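Local coordinates for protein kunitz-type serine protease inhibitor homolog calcicludine (Dendroaspis angusticeps, PDB 5YV7) that blocks L-type calcium channels as a snake-venom toxin built on the small, disulfide-braced Kunitz fold of the serine protease inhibitors, at residues P3-Y6 with C7-V11; G51-R54 with K55-G59. One frame throughout, in Å; residues are numbered along the deposited sequence.

Contact 1: residues P3-Y6 with C7-V11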
loop_
_atom_site.group_PDB
_atom_site.type_symbol
_atom_site.label_atom_id
_atom_site.label_comp_id
_atom_site.label_asym_id
_atom_site.label_seq_id
_atom_site.Cartn_x
_atom_site.Cartn_y
_atom_site.Cartn_z
ATOM N N PRO A 3 -11.061 5.679 5.065
ATOM C CA PRO A 3 -10.137 4.531 5.138
ATOM C C PRO A 3 -9.508 4.415 6.517
ATOM O O PRO A 3 -9.409 5.410 7.247
ATOM C CB PRO A 3 -9.083 4.867 4.077
ATOM C CG PRO A 3 -9.081 6.344 4.020
ATOM C CD PRO A 3 -10.525 6.766 4.229
ATOM N N PRO A 4 -9.089 3.211 6.904
ATOM C CA PRO A 4 -8.321 3.044 8.145
ATOM C C PRO A 4 -6.954 3.711 8.048
ATOM O O PRO A 4 -6.481 4.066 6.966
ATOM C CB PRO A 4 -8.190 1.525 8.287
ATOM C CG PRO A 4 -8.311 0.999 6.884
ATOM C CD PRO A 4 -9.279 1.935 6.190
ATOM N N TRP A 5 -6.310 3.844 9.218
ATOM C CA TRP A 5 -5.146 4.718 9.354
ATOM C C TRP A 5 -3.993 4.271 8.460
ATOM O O TRP A 5 -3.280 5.105 7.884
ATOM C CB TRP A 5 -4.689 4.764 10.816
ATOM C CG TRP A 5 -4.069 3.465 11.277
ATOM C CD1 TRP A 5 -4.725 2.376 11.787
ATOM C CD2 TRP A 5 -2.678 3.105 11.229
ATOM N NE1 TRP A 5 -3.833 1.370 12.064
ATOM C CE2 TRP A 5 -2.569 1.790 11.732
ATOM C CE3 TRP A 5 -1.517 3.765 10.807
ATOM C CZ2 TRP A 5 -1.334 1.120 11.834
ATOM C CZ3 TRP A 5 -0.278 3.094 10.908
ATOM C CH2 TRP A 5 -0.205 1.786 11.412
ATOM N N TYR A 6 -3.776 2.960 8.343
ATOM C CA TYR A 6 -2.604 2.503 7.617
ATOM C C TYR A 6 -2.709 2.793 6.128
ATOM O O TYR A 6 -1.675 2.886 5.458
ATOM C CB TYR A 6 -2.371 1.015 7.856
ATOM C CG TYR A 6 -3.578 0.126 7.690
ATOM C CD1 TYR A 6 -3.880 -0.442 6.460
ATOM C CD2 TYR A 6 -4.395 -0.182 8.776
ATOM C CE1 TYR A 6 -4.972 -1.274 6.306
ATOM C CE2 TYR A 6 -5.484 -1.017 8.636
ATOM C CZ TYR A 6 -5.771 -1.563 7.397
ATOM O OH TYR A 6 -6.859 -2.395 7.240
ATOM N N CYS A 7 -3.928 2.974 5.608
ATOM C CA CYS A 7 -4.116 3.361 4.216
ATOM C C CYS A 7 -3.714 4.805 3.950
ATOM O O CYS A 7 -3.614 5.201 2.783
ATOM C CB CYS A 7 -5.575 3.134 3.811
ATOM S SG CYS A 7 -6.090 1.415 4.005
ATOM N N LYS A 8 -3.484 5.597 4.993
ATOM C CA LYS A 8 -3.091 6.990 4.841
ATOM C C LYS A 8 -1.593 7.203 5.008
ATOM O O LYS A 8 -1.125 8.337 4.873
ATOM C CB LYS A 8 -3.837 7.865 5.851
ATOM C CG LYS A 8 -5.235 8.293 5.444
ATOM C CD LYS A 8 -6.155 8.398 6.668
ATOM C CE LYS A 8 -6.714 9.796 6.896
ATOM N NZ LYS A 8 -7.747 9.787 8.014
ATOM N N GLU A 9 -0.840 6.155 5.317
ATOM C CA GLU A 9 0.597 6.297 5.448
ATOM C C GLU A 9 1.229 6.500 4.072
ATOM O O GLU A 9 0.692 6.037 3.064
ATOM C CB GLU A 9 1.188 5.067 6.123
ATOM C CG GLU A 9 0.702 4.869 7.553
ATOM C CD GLU A 9 1.418 5.781 8.521
ATOM O OE1 GLU A 9 2.645 5.593 8.714
ATOM O OE2 GLU A 9 0.761 6.689 9.075
ATOM N N PRO A 10 2.339 7.227 3.994
ATOM C CA PRO A 10 2.992 7.421 2.692
ATOM C C PRO A 10 3.574 6.111 2.176
ATOM O O PRO A 10 3.917 5.208 2.946
ATOM C CB PRO A 10 4.099 8.437 2.995
ATOM C CG PRO A 10 4.425 8.184 4.464
ATOM C CD PRO A 10 3.085 7.863 5.098
ATOM N N VAL A 11 3.670 6.007 0.848
ATOM C CA VAL A 11 4.273 4.822 0.264
ATOM C C VAL A 11 5.716 4.744 0.740
ATOM O O VAL A 11 6.412 5.762 0.837
ATOM C CB VAL A 11 4.163 4.852 -1.271
ATOM C CG1 VAL A 11 5.035 5.970 -1.874
ATOM C CG2 VAL A 11 4.523 3.480 -1.868
HETATM O O HOH W 1 -1.800 7.284 8.699
#
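Pro4 and Cys7 meet twice, once through the backbone and once through their side chains. Cys7 N donates to Pro4 O at 3.1 Å, a rather bent bond with an N-H...O angle of 138°, while Pro4 CG rests 3.7 Å from Cys7 SG. One residue on, Lys8 N donates to Trp5 O at 2.9 Å, so the amides of Cys7 and Lys8 satisfy these two carbonyls. A third bond of the same span, Glu9 N to Tyr6 O, is weak at 3.4 Å. Together the two i to i+3 bonds and the weak one curl residues 4-9 into a short turn, consistent with the short N-terminal helical segment of the Kunitz family, and a disulfide of Cys7 fixes its place in the fold. Trp5 O takes a second donor, a water 2.8 Å away, and the same water also donates to Glu9 OE2, at 2.7 Å, so that backbone and carboxylate are bridged. The Glu9 chain bends back so that Glu9 CG comes 3.9 Å from Trp5 CZ3 at an oblique approach, with carboxylate and indole planes 64° apart. Tyr6 CG lies between its own N and carbonyl carbon (chi1 49°), which turns the phenol back beside Cys7, whose SG makes an oblique sulfur-aromatic contact with the ring. Further along, Asn45 ND2 donates to Glu9 O and Asn43 ND2 to Pro10 O.

Contact 2: residues G51-R54 with K55-G59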
loop_
_atom_site.group_PDB
_atom_site.type_symbol
_atom_site.label_atom_id
_atom_site.label_comp_id
_atom_site.label_asym_id
_atom_site.label_seq_id
_atom_site.Cartn_x
_atom_site.Cartn_y
_atom_site.Cartn_z
ATOM N N GLY A 51 -6.811 -6.421 -4.803
ATOM C CA GLY A 51 -8.046 -6.753 -4.113
ATOM C C GLY A 51 -7.944 -6.574 -2.609
ATOM O O GLY A 51 -8.846 -6.012 -1.975
ATOM N N GLU A 52 -6.849 -7.055 -2.015
ATOM C CA GLU A 52 -6.656 -6.870 -0.586
ATOM C C GLU A 52 -6.593 -5.390 -0.237
ATOM O O GLU A 52 -7.148 -4.963 0.782
ATOM C CB GLU A 52 -5.390 -7.593 -0.126
ATOM C CG GLU A 52 -5.143 -7.514 1.367
ATOM C CD GLU A 52 -3.673 -7.707 1.757
ATOM O OE1 GLU A 52 -3.331 -7.356 2.910
ATOM O OE2 GLU A 52 -2.861 -8.213 0.937
ATOM N N CYS A 53 -5.953 -4.585 -1.093
ATOM C CA CYS A 53 -5.924 -3.142 -0.870
ATOM C C CYS A 53 -7.332 -2.544 -0.916
ATOM O O CYS A 53 -7.710 -1.744 -0.052
ATOM C CB CYS A 53 -5.014 -2.471 -1.897
ATOM S SG CYS A 53 -4.973 -0.659 -1.779
ATOM N N ARG A 54 -8.130 -2.929 -1.913
ATOM C CA ARG A 54 -9.477 -2.381 -2.020
ATOM C C ARG A 54 -10.350 -2.834 -0.863
ATOM O O ARG A 54 -11.188 -2.069 -0.373
ATOM C CB ARG A 54 -10.105 -2.780 -3.349
ATOM C CG ARG A 54 -9.559 -1.981 -4.497
ATOM C CD ARG A 54 -9.739 -2.709 -5.785
ATOM N NE ARG A 54 -9.535 -1.816 -6.910
ATOM C CZ ARG A 54 -9.411 -2.230 -8.167
ATOM N NH1 ARG A 54 -9.469 -3.525 -8.457
ATOM N NH2 ARG A 54 -9.233 -1.348 -9.134
ATOM N N LYS A 55 -10.165 -4.072 -0.410
ATOM C CA LYS A 55 -10.952 -4.569 0.708
ATOM C C LYS A 55 -10.679 -3.751 1.961
ATOM O O LYS A 55 -11.610 -3.281 2.625
ATOM C CB LYS A 55 -10.652 -6.047 0.945
ATOM C CG LYS A 55 -11.357 -6.633 2.159
ATOM C CD LYS A 55 -11.431 -8.150 2.072
ATOM C CE LYS A 55 -10.891 -8.811 3.327
ATOM N NZ LYS A 55 -11.598 -10.087 3.638
ATOM N N LYS A 56 -9.401 -3.535 2.276
ATOM C CA LYS A 56 -9.052 -2.895 3.537
ATOM C C LYS A 56 -9.208 -1.381 3.470
ATOM O O LYS A 56 -9.712 -0.770 4.413
ATOM C CB LYS A 56 -7.622 -3.275 3.936
ATOM C CG LYS A 56 -7.468 -4.754 4.279
ATOM C CD LYS A 56 -6.242 -5.020 5.128
ATOM C CE LYS A 56 -5.653 -6.409 4.866
ATOM N NZ LYS A 56 -4.276 -6.553 5.437
ATOM N N CYS A 57 -8.798 -0.759 2.370
ATOM C CA CYS A 57 -8.750 0.697 2.311
ATOM C C CYS A 57 -10.039 1.315 1.788
ATOM O O CYS A 57 -10.362 2.451 2.157
ATOM C CB CYS A 57 -7.571 1.148 1.442
ATOM S SG CYS A 57 -5.989 0.640 2.137
ATOM N N LEU A 58 -10.775 0.610 0.924
ATOM C CA LEU A 58 -12.051 1.120 0.455
ATOM C C LEU A 58 -13.241 0.461 1.141
ATOM O O LEU A 58 -14.345 1.009 1.091
ATOM C CB LEU A 58 -12.164 0.946 -1.066
ATOM C CG LEU A 58 -11.210 1.833 -1.871
ATOM C CD1 LEU A 58 -11.265 1.503 -3.360
ATOM C CD2 LEU A 58 -11.516 3.292 -1.647
ATOM N N GLY A 59 -13.036 -0.674 1.802
ATOM C CA GLY A 59 -14.152 -1.409 2.347
ATOM C C GLY A 59 -14.852 -2.289 1.345
ATOM O O GLY A 59 -15.964 -2.751 1.614
#
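The carboxylate of Glu52 is the flat group that carries this contact, and it is gripped chiefly through one oxygen: Lys56 NZ donates to Glu52 OE1 at 2.8 Å, and OE1 accepts with its anti lone pair, the one turned away from OE2. That bond is a salt bridge between residues four apart, one turn along the helix. The two chains run side by side and point the same way, with Lys56 CE 3.7 Å from Glu52 CG, so the carbon chains also touch. Glu52 reaches there with CG anti to its backbone N (chi1 -177°) and an extended chain, and the other oxygen, OE2, has a weak bond from Gln48 N. On another side of the helix Arg54 and Leu58 also lie alongside each other, Leu58 CD1 4.0 Å from Arg54 CG. Backbone i to i+4 bonds underlie both pairs, the one from Leu58 N to Arg54 O being more bent; between them Cys57 N donates to Cys53 O at 2.8 Å. Toward the C-terminus the helix widens into a pi-type turn at 55-58, and Gly59, with positive phi, then leaves the helical conformation. This is the C-terminal helix of the Kunitz fold. Cys53 and Cys57, one turn apart, form disulfides to Cys32 of strand 31-37 and to Cys7, while their side chains and that of Leu58 rest on Phe25 of strand 20-26.

How the contacts relate
Contact 1 and contact 2 come in series, near the two ends of the 60-residue chain, with the antiparallel hairpin of strands 20-26 and 31-37 between them in sequence. Their centres nevertheless lie about 11 Å apart, and they touch directly. The Cys7-Cys57 disulfide, SG to SG 2.0 Å, ties the turn of contact 1 to helix 50-58, with Pro3, Pro4 and Tyr6 packing against the backbone or side chains of Lys56 and Cys57. Both contacts also meet Phe25 and Phe47, aromatic residues they share. The result is a compact domain in which one disulfide joins the two end segments of the chain and a second fixes the helix to the hairpin, as is usual in Kunitz domains.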